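Heme oxygenase (Chlamydomonas reinhardtii, PDB 4RAJ) probably catalyses the oxygen-dependent opening of heme to biliverdin, as heme oxygenases do, and is captured here without heme. Local coordinates at residues A[50-55]-A[228-233]. Sequence-based numbering, arbitrary orientation.
Sequences KDLYAK and FPLPAT
The extended tail that follows helix 204-227 in this all-helical heme oxygenase fold runs past the first turn of helix 50-76, where Leu52 meets Phe228, Leu230 and Pro231. Leu52 reaches across with its two methyl branches. CD2 rests 3.7 Å from Leu230 CD2, while Pro231 turns its ring CD toward the branched end of the leucine, 3.8 Å from both Leu52 CD1 and Leu52 CD2. Phe228 bridges one helical turn, reaching Leu52 O and Lys55. With chi1 at -179°, its CG lies opposite the backbone N and the ring extends from the tail toward the helix. Lys55 CB sits at the ring edge, in its plane, 3.9 Å from Phe228 CZ, and the same CZ lies 3.8 Å from Leu52 O. No hydrogen bond crosses; van der Waals packing, partly against helix backbone, joins the tail to the start of helix 50-76 at the protein surface. Shortening Leu52 to an alanine is likely to leave Leu230 CD2 and the Pro231 ring without their partner on the helix, with Phe228 as the main remaining link. Helix 29-47 also packs on the tail, Leu46 touching Phe228 and Leu230, and Arg42 and Ala45 touching Leu230.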
loop_
_atom_site.group_PDB
_atom_site.type_symbol
_atom_site.label_atom_id
_atom_site.label_comp_id
_atom_site.label_asym_id
_atom_site.label_seq_id
_atom_site.Cartn_x
_atom_site.Cartn_y
_atom_site.Cartn_z
ATOM N N LYS A 50 -8.829 9.657 -16.918
ATOM C CA LYS A 50 -8.446 9.992 -15.546
ATOM C C LYS A 50 -9.490 9.487 -14.562
ATOM O O LYS A 50 -9.165 9.173 -13.420
ATOM C CB LYS A 50 -8.247 11.499 -15.359
ATOM C CG LYS A 50 -9.216 12.381 -16.093
ATOM C CD LYS A 50 -8.845 13.846 -15.882
ATOM C CE LYS A 50 -7.360 14.097 -16.135
ATOM N NZ LYS A 50 -6.983 15.531 -15.949
ATOM N N ASP A 51 -10.744 9.390 -14.999
ATOM C CA ASP A 51 -11.787 8.871 -14.108
ATOM C C ASP A 51 -11.568 7.383 -13.799
ATOM O O ASP A 51 -11.793 6.929 -12.678
ATOM C CB ASP A 51 -13.180 9.075 -14.714
ATOM C CG ASP A 51 -13.550 10.545 -14.887
ATOM O OD1 ASP A 51 -13.033 11.412 -14.143
ATOM O OD2 ASP A 51 -14.385 10.832 -15.773
ATOM N N LEU A 52 -11.138 6.627 -14.806
ATOM C CA LEU A 52 -10.828 5.221 -14.624
ATOM C C LEU A 52 -9.642 5.071 -13.681
ATOM O O LEU A 52 -9.675 4.285 -12.741
ATOM C CB LEU A 52 -10.509 4.575 -15.970
ATOM C CG LEU A 52 -10.996 3.165 -16.232
ATOM C CD1 LEU A 52 -12.434 3.030 -15.754
ATOM C CD2 LEU A 52 -10.892 2.911 -17.735
ATOM N N TYR A 53 -8.604 5.857 -13.950
ATOM C CA TYR A 53 -7.411 5.887 -13.130
ATOM C C TYR A 53 -7.755 6.134 -11.654
ATOM O O TYR A 53 -7.314 5.411 -10.757
ATOM C CB TYR A 53 -6.461 6.972 -13.658
ATOM C CG TYR A 53 -5.272 7.233 -12.773
ATOM C CD1 TYR A 53 -4.187 6.363 -12.758
ATOM C CD2 TYR A 53 -5.231 8.350 -11.950
ATOM C CE1 TYR A 53 -3.087 6.607 -11.940
ATOM C CE2 TYR A 53 -4.144 8.602 -11.137
ATOM C CZ TYR A 53 -3.077 7.735 -11.139
ATOM O OH TYR A 53 -2.002 7.987 -10.327
ATOM N N ALA A 54 -8.567 7.149 -11.414
ATOM C CA ALA A 54 -8.911 7.552 -10.048
ATOM C C ALA A 54 -9.792 6.521 -9.341
ATOM O O ALA A 54 -9.655 6.290 -8.137
ATOM C CB ALA A 54 -9.603 8.921 -10.067
ATOM N N LYS A 55 -10.705 5.903 -10.082
ATOM C CA LYS A 55 -11.493 4.801 -9.518
ATOM C C LYS A 55 -10.607 3.647 -9.080
ATOM O O LYS A 55 -10.841 3.032 -8.034
ATOM C CB LYS A 55 -12.535 4.298 -10.514
ATOM C CG LYS A 55 -13.817 5.076 -10.445
ATOM C CD LYS A 55 -14.762 4.723 -11.577
ATOM C CE LYS A 55 -15.055 5.959 -12.416
ATOM N NZ LYS A 55 -16.410 5.924 -13.039
ATOM N N PHE A 228 -11.178 -5.437 -10.498
ATOM C CA PHE A 228 -11.548 -4.090 -10.921
ATOM C C PHE A 228 -12.131 -4.138 -12.326
ATOM O O PHE A 228 -11.535 -4.723 -13.230
ATOM C CB PHE A 228 -10.342 -3.131 -10.881
ATOM C CG PHE A 228 -10.681 -1.708 -11.297
ATOM C CD1 PHE A 228 -11.332 -0.845 -10.418
ATOM C CD2 PHE A 228 -10.352 -1.238 -12.562
ATOM C CE1 PHE A 228 -11.652 0.462 -10.797
ATOM C CE2 PHE A 228 -10.666 0.072 -12.950
ATOM C CZ PHE A 228 -11.314 0.920 -12.065
ATOM N N PRO A 229 -13.321 -3.540 -12.503
ATOM C CA PRO A 229 -14.042 -3.578 -13.781
ATOM C C PRO A 229 -13.469 -2.623 -14.830
ATOM O O PRO A 229 -13.828 -1.444 -14.863
ATOM C CB PRO A 229 -15.464 -3.168 -13.389
ATOM C CG PRO A 229 -15.279 -2.290 -12.185
ATOM C CD PRO A 229 -14.091 -2.855 -11.447
ATOM N N LEU A 230 -12.595 -3.142 -15.684
ATOM C CA LEU A 230 -12.009 -2.355 -16.761
ATOM C C LEU A 230 -12.812 -2.456 -18.053
ATOM O O LEU A 230 -12.930 -3.537 -18.626
ATOM C CB LEU A 230 -10.568 -2.800 -17.018
ATOM C CG LEU A 230 -9.510 -1.860 -16.454
ATOM C CD1 LEU A 230 -8.138 -2.403 -16.762
ATOM C CD2 LEU A 230 -9.683 -0.472 -17.051
ATOM N N PRO A 231 -13.356 -1.323 -18.520
ATOM C CA PRO A 231 -14.105 -1.262 -19.780
ATOM C C PRO A 231 -13.326 -1.884 -20.935
ATOM O O PRO A 231 -12.100 -1.774 -20.963
ATOM C CB PRO A 231 -14.296 0.241 -20.000
ATOM C CG PRO A 231 -14.259 0.826 -18.628
ATOM C CD PRO A 231 -13.258 -0.002 -17.871
ATOM N N ALA A 232 -14.022 -2.538 -21.860
ATOM C CA ALA A 232 -13.376 -3.102 -23.043
ATOM C C ALA A 232 -12.672 -2.014 -23.858
ATOM O O ALA A 232 -11.623 -2.246 -24.458
ATOM C CB ALA A 232 -14.396 -3.829 -23.906
ATOM N N THR A 233 -13.259 -0.823 -23.870
ATOM C CA THR A 233 -12.706 0.302 -24.620
ATOM C C THR A 233 -11.378 0.790 -24.040
ATOM O O THR A 233 -10.661 1.578 -24.662
ATOM C CB THR A 233 -13.698 1.474 -24.663
ATOM O OG1 THR A 233 -14.448 1.515 -23.442
ATOM C CG2 THR A 233 -14.654 1.296 -25.809
#